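Phosphate-binding protein pstS 2 (Streptococcus pneumoniae, PDB 4H1X) probably acts as the solute-binding lipoprotein of the PstSACB ABC transporter, capturing phosphate for import across the cell membrane. Local coordinates at residues T94-E99 and I227-I232; F106-S111 and S168-L173. All coordinates share one frame; numbering follows the deposited sequence.

Interaction 1. Residues T94-E99 and I227-I232; sequences TVLDGE and IALDGI
Apolar packing joins the two segments: Val95, on the C-terminal turn of the short helix 92-96, lies against Leu229 of strand 223-236. The CG1 methyl of Val95 is 3.9 Å from Leu229 CB and equally close to Leu229 CD1, so it sits along the flank of the leucine as the two side chains slide past each other in opposite senses. Placing CG1 opposite the backbone N (chi1 169°) turns that methyl to Leu229, while Val95 CG2 lies 4.5 Å from Gly231 CA, over a point of the strand that carries no side chain. Leu96 adds a looser touch at the exposed border, its CD2 4.4 Å from Leu229 CD1. Strand 223-236 is a long segment that pairs with strands of both lobes, consistent with the interlobe crossings of a two-lobed periplasmic binding protein. Hydrogen bonds shape the end of the helix without crossing the contact. Gly98 N reaches Val95 O at 3.1 Å, and Gly98 leaves the helical backbone with positive phi (74°). Next to it Asp97 forms an Asx turn: its OD1 accepts from Glu99 N at 3.0 Å, with the N-H arriving on the anti side, 31° out of the carboxylate plane.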
loop_
_atom_site.group_PDB
_atom_site.type_symbol
_atom_site.label_atom_id
_atom_site.label_comp_id
_atom_site.label_asym_id
_atom_site.label_seq_id
_atom_site.Cartn_x
_atom_site.Cartn_y
_atom_site.Cartn_z
ATOM N N THR A 94 5.847 -14.891 -0.013
ATOM C CA THR A 94 4.984 -14.992 1.178
ATOM C C THR A 94 3.864 -13.954 1.153
ATOM O O THR A 94 2.814 -14.168 1.792
ATOM C CB THR A 94 5.793 -14.921 2.475
ATOM O OG1 THR A 94 6.550 -13.711 2.495
ATOM C CG2 THR A 94 6.730 -16.147 2.649
ATOM N N VAL A 95 4.057 -12.855 0.386
ATOM C CA VAL A 95 2.982 -11.886 0.233
ATOM C C VAL A 95 1.953 -12.511 -0.723
ATOM O O VAL A 95 0.766 -12.535 -0.402
ATOM C CB VAL A 95 3.474 -10.510 -0.269
ATOM C CG1 VAL A 95 2.282 -9.607 -0.675
ATOM C CG2 VAL A 95 4.331 -9.815 0.798
ATOM N N LEU A 96 2.436 -13.040 -1.877
ATOM C CA LEU A 96 1.597 -13.681 -2.897
ATOM C C LEU A 96 0.744 -14.828 -2.338
ATOM O O LEU A 96 -0.467 -14.845 -2.556
ATOM C CB LEU A 96 2.466 -14.214 -4.050
ATOM C CG LEU A 96 2.798 -13.211 -5.151
ATOM C CD1 LEU A 96 3.816 -13.793 -6.124
ATOM C CD2 LEU A 96 1.538 -12.778 -5.890
ATOM N N ASP A 97 1.352 -15.752 -1.583
ATOM C CA ASP A 97 0.607 -16.890 -1.049
ATOM C C ASP A 97 -0.186 -16.558 0.251
ATOM O O ASP A 97 -0.793 -17.458 0.823
ATOM C CB ASP A 97 1.523 -18.118 -0.854
ATOM C CG ASP A 97 2.575 -18.029 0.235
ATOM O OD1 ASP A 97 2.498 -17.098 1.062
ATOM O OD2 ASP A 97 3.481 -18.885 0.252
ATOM N N GLY A 98 -0.175 -15.295 0.691
ATOM C CA GLY A 98 -0.903 -14.855 1.883
ATOM C C GLY A 98 -0.344 -15.265 3.237
ATOM O O GLY A 98 -1.001 -15.038 4.263
ATOM N N GLU A 99 0.862 -15.877 3.276
ATOM C CA GLU A 99 1.488 -16.250 4.552
ATOM C C GLU A 99 1.904 -15.012 5.343
ATOM O O GLU A 99 1.841 -15.016 6.576
ATOM C CB GLU A 99 2.733 -17.100 4.319
ATOM C CG GLU A 99 2.516 -18.572 4.035
ATOM C CD GLU A 99 3.863 -19.269 4.007
ATOM O OE1 GLU A 99 4.477 -19.319 2.917
ATOM O OE2 GLU A 99 4.361 -19.635 5.097
ATOM N N ILE A 227 -4.430 -4.541 -8.738
ATOM C CA ILE A 227 -3.361 -4.257 -9.705
ATOM C C ILE A 227 -1.985 -4.454 -9.049
ATOM O O ILE A 227 -0.988 -4.559 -9.744
ATOM C CB ILE A 227 -3.490 -2.851 -10.341
ATOM C CG1 ILE A 227 -3.329 -1.715 -9.310
ATOM C CG2 ILE A 227 -4.785 -2.742 -11.132
ATOM C CD1 ILE A 227 -3.071 -0.254 -9.907
ATOM N N ALA A 228 -1.934 -4.498 -7.726
ATOM C CA ALA A 228 -0.686 -4.685 -6.988
ATOM C C ALA A 228 -0.967 -5.082 -5.560
ATOM O O ALA A 228 -2.046 -4.777 -5.024
ATOM C CB ALA A 228 0.133 -3.391 -6.989
ATOM N N LEU A 229 0.027 -5.714 -4.930
ATOM C CA LEU A 229 0.011 -6.017 -3.502
ATOM C C LEU A 229 1.112 -5.209 -2.878
ATOM O O LEU A 229 2.237 -5.160 -3.398
ATOM C CB LEU A 229 0.171 -7.514 -3.194
ATOM C CG LEU A 229 -0.886 -8.452 -3.777
ATOM C CD1 LEU A 229 -0.565 -9.884 -3.389
ATOM C CD2 LEU A 229 -2.281 -8.080 -3.306
ATOM N N ASP A 230 0.768 -4.501 -1.818
ATOM C CA ASP A 230 1.719 -3.654 -1.136
ATOM C C ASP A 230 2.009 -4.259 0.213
ATOM O O ASP A 230 1.141 -4.244 1.080
ATOM C CB ASP A 230 1.157 -2.225 -1.002
ATOM C CG ASP A 230 2.056 -1.281 -0.222
ATOM O OD1 ASP A 230 3.283 -1.229 -0.524
ATOM O OD2 ASP A 230 1.548 -0.620 0.710
ATOM N N GLY A 231 3.194 -4.841 0.359
ATOM C CA GLY A 231 3.589 -5.415 1.635
ATOM C C GLY A 231 4.216 -4.322 2.488
ATOM O O GLY A 231 4.696 -3.301 1.962
ATOM N N ILE A 232 4.176 -4.506 3.803
ATOM C CA ILE A 232 4.783 -3.592 4.765
ATOM C C ILE A 232 5.830 -4.391 5.550
ATOM O O ILE A 232 5.526 -5.465 6.069
ATOM C CB ILE A 232 3.732 -2.917 5.681
ATOM C CG1 ILE A 232 2.782 -1.988 4.872
ATOM C CG2 ILE A 232 4.412 -2.153 6.840
ATOM C CD1 ILE A 232 1.494 -1.601 5.605
#

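Interaction 2. Residues F106-S111 and S168-L173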
loop_
_atom_site.group_PDB
_atom_site.type_symbol
_atom_site.label_atom_id
_atom_site.label_comp_id
_atom_site.label_asym_id
_atom_site.label_seq_id
_atom_site.Cartn_x
_atom_site.Cartn_y
_atom_site.Cartn_z
ATOM N N PHE A 106 -3.843 -3.022 -3.735
ATOM C CA PHE A 106 -4.112 -1.778 -4.432
ATOM C C PHE A 106 -5.148 -2.134 -5.479
ATOM O O PHE A 106 -4.827 -2.793 -6.483
ATOM C CB PHE A 106 -2.873 -1.146 -5.054
ATOM C CG PHE A 106 -1.902 -0.441 -4.135
ATOM C CD1 PHE A 106 -2.109 -0.419 -2.754
ATOM C CD2 PHE A 106 -0.828 0.277 -4.656
ATOM C CE1 PHE A 106 -1.240 0.292 -1.910
ATOM C CE2 PHE A 106 0.041 0.982 -3.809
ATOM C CZ PHE A 106 -0.157 0.959 -2.441
ATOM N N ASN A 107 -6.410 -1.859 -5.147
ATOM C CA ASN A 107 -7.526 -2.144 -6.026
ATOM C C ASN A 107 -7.894 -0.947 -6.879
ATOM O O ASN A 107 -7.872 0.197 -6.413
ATOM C CB ASN A 107 -8.764 -2.531 -5.194
ATOM C CG ASN A 107 -8.676 -3.916 -4.619
ATOM O OD1 ASN A 107 -8.272 -4.864 -5.290
ATOM N ND2 ASN A 107 -9.039 -4.061 -3.368
ATOM N N ILE A 108 -8.306 -1.249 -8.096
ATOM C CA ILE A 108 -8.982 -0.336 -9.013
ATOM C C ILE A 108 -10.431 -0.844 -9.074
ATOM O O ILE A 108 -10.678 -2.062 -8.939
ATOM C CB ILE A 108 -8.326 -0.215 -10.407
ATOM C CG1 ILE A 108 -8.254 -1.596 -11.129
ATOM C CG2 ILE A 108 -6.970 0.481 -10.294
ATOM C CD1 ILE A 108 -7.938 -1.556 -12.563
ATOM N N VAL A 109 -11.383 0.078 -9.172
ATOM C CA VAL A 109 -12.796 -0.266 -9.195
ATOM C C VAL A 109 -13.439 0.460 -10.365
ATOM O O VAL A 109 -13.020 1.566 -10.694
ATOM C CB VAL A 109 -13.543 0.027 -7.863
ATOM C CG1 VAL A 109 -12.864 -0.656 -6.675
ATOM C CG2 VAL A 109 -13.663 1.523 -7.596
ATOM N N TRP A 110 -14.445 -0.161 -10.967
ATOM C CA TRP A 110 -15.194 0.445 -12.067
ATOM C C TRP A 110 -16.619 -0.108 -12.068
ATOM O O TRP A 110 -16.902 -1.107 -11.381
ATOM C CB TRP A 110 -14.498 0.197 -13.421
ATOM C CG TRP A 110 -14.448 -1.237 -13.842
ATOM C CD1 TRP A 110 -15.367 -1.908 -14.596
ATOM C CD2 TRP A 110 -13.367 -2.140 -13.628
ATOM N NE1 TRP A 110 -14.920 -3.179 -14.868
ATOM C CE2 TRP A 110 -13.688 -3.346 -14.293
ATOM C CE3 TRP A 110 -12.144 -2.046 -12.944
ATOM C CZ2 TRP A 110 -12.838 -4.468 -14.269
ATOM C CZ3 TRP A 110 -11.307 -3.158 -12.915
ATOM C CH2 TRP A 110 -11.661 -4.352 -13.561
ATOM N N SER A 111 -17.502 0.524 -12.857
ATOM C CA SER A 111 -18.880 0.077 -12.973
ATOM C C SER A 111 -19.190 -0.169 -14.441
ATOM O O SER A 111 -18.291 -0.064 -15.298
ATOM C CB SER A 111 -19.800 1.157 -12.423
ATOM O OG SER A 111 -19.758 2.279 -13.296
ATOM N N SER A 168 0.694 7.291 -6.644
ATOM C CA SER A 168 2.025 7.271 -7.256
ATOM C C SER A 168 2.114 6.189 -8.323
ATOM O O SER A 168 2.548 6.487 -9.434
ATOM C CB SER A 168 3.127 7.090 -6.216
ATOM O OG SER A 168 4.374 7.217 -6.877
ATOM N N LEU A 169 1.648 4.969 -7.999
ATOM C CA LEU A 169 1.665 3.853 -8.935
ATOM C C LEU A 169 0.761 4.138 -10.147
ATOM O O LEU A 169 1.154 3.845 -11.286
ATOM C CB LEU A 169 1.249 2.548 -8.253
ATOM C CG LEU A 169 1.194 1.324 -9.203
ATOM C CD1 LEU A 169 2.567 1.057 -9.878
ATOM C CD2 LEU A 169 0.698 0.093 -8.476
HETATM N N MSE A 170 -0.432 4.719 -9.907
HETATM C CA MSE A 170 -1.356 5.078 -10.984
HETATM C C MSE A 170 -0.683 6.069 -11.935
HETATM O O MSE A 170 -0.822 5.923 -13.149
HETATM C CB MSE A 170 -2.649 5.661 -10.395
HETATM C CG MSE A 170 -3.721 5.871 -11.419
HETATM SE SE MSE A 170 -4.049 4.211 -12.479
HETATM C CE MSE A 170 -4.546 3.038 -11.222
ATOM N N GLU A 171 0.084 7.046 -11.384
ATOM C CA GLU A 171 0.828 8.031 -12.174
ATOM C C GLU A 171 1.812 7.298 -13.116
ATOM O O GLU A 171 1.877 7.617 -14.302
ATOM C CB GLU A 171 1.551 9.029 -11.246
ATOM C CG GLU A 171 0.624 10.082 -10.643
ATOM C CD GLU A 171 0.968 10.687 -9.288
ATOM O OE1 GLU A 171 2.164 10.720 -8.911
ATOM O OE2 GLU A 171 0.028 11.176 -8.619
ATOM N N LYS A 172 2.546 6.285 -12.594
ATOM C CA LYS A 172 3.513 5.515 -13.416
ATOM C C LYS A 172 2.767 4.782 -14.562
ATOM O O LYS A 172 3.232 4.739 -15.711
ATOM C CB LYS A 172 4.311 4.501 -12.552
ATOM C CG LYS A 172 5.156 5.102 -11.399
ATOM C CD LYS A 172 6.274 5.996 -11.913
ATOM C CE LYS A 172 7.205 6.401 -10.785
ATOM N NZ LYS A 172 8.163 7.434 -11.246
ATOM N N LEU A 173 1.605 4.228 -14.241
ATOM C CA LEU A 173 0.798 3.493 -15.235
ATOM C C LEU A 173 0.251 4.454 -16.283
ATOM O O LEU A 173 0.350 4.139 -17.476
ATOM C CB LEU A 173 -0.316 2.697 -14.570
ATOM C CG LEU A 173 0.165 1.453 -13.780
ATOM C CD1 LEU A 173 -0.900 0.970 -12.801
ATOM C CD2 LEU A 173 0.581 0.274 -14.737
#
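Phe106 and Ile108, alternate residues of strand 103-110, meet Leu169 and Met170 on helix 164-180, the connecting helix of a beta-alpha-beta crossover between the parallel strands 155-162 and 183-190. The helix thus packs on one face of the sheet, and all four side chains are buried. Leu169 comes to the edge of the phenyl ring, near its plane: its CD2 lies 4.1 Å from Phe106 CD2, and the two side chains cross obliquely. Ile108 offers its branch methyl instead, CG2 standing 3.6 Å from CE of Met170, here selenomethionine, and these chains cross at about a right angle. The first side-chain bond of Met170 does not aim at the strand; turns at chi2 (52°) and chi3 (60°) fold the chain so that its terminal methyl arrives there.

Further out, the ring of Phe106 also meets that of Phe139, with planes inclined at about 50°. Phe121 and Met209 touch Met170, while Ile122 and Ile207 border Ile108, so helix 116-126 and strand 207-210 help to enclose this apolar pair. Within the helix, Leu173 N is hydrogen-bonded to Leu169 O at 3.0 Å. On the strand, the other branch of Ile108 runs to the indole of Trp110: CG1 lies in the ring plane, 3.9 Å from Trp110 CZ3.

Interaction 2 is nested inside the chain loop closed by interaction 1: the order is 94-99, 106-111, 168-173, 227-232. Their centres are about 17 Å apart, yet they meet through the antiparallel neighbours 103-110 and 223-236. There Ile227 and Ala228 both face Phe106 in a classic beta bulge, with probable hydrogen bonds from Ile227 N to Phe106 O (2.9 Å) and from Phe106 N to Ala228 O (2.8 Å). Helix 92-96 is followed in the chain by strand 103-110 but packs against 223-236, while helix 164-180 packs against 103-110; each contact thus sets a helix on one of the paired strands. The strands run between the two lobes, consistent with the hinge of a periplasmic binding protein.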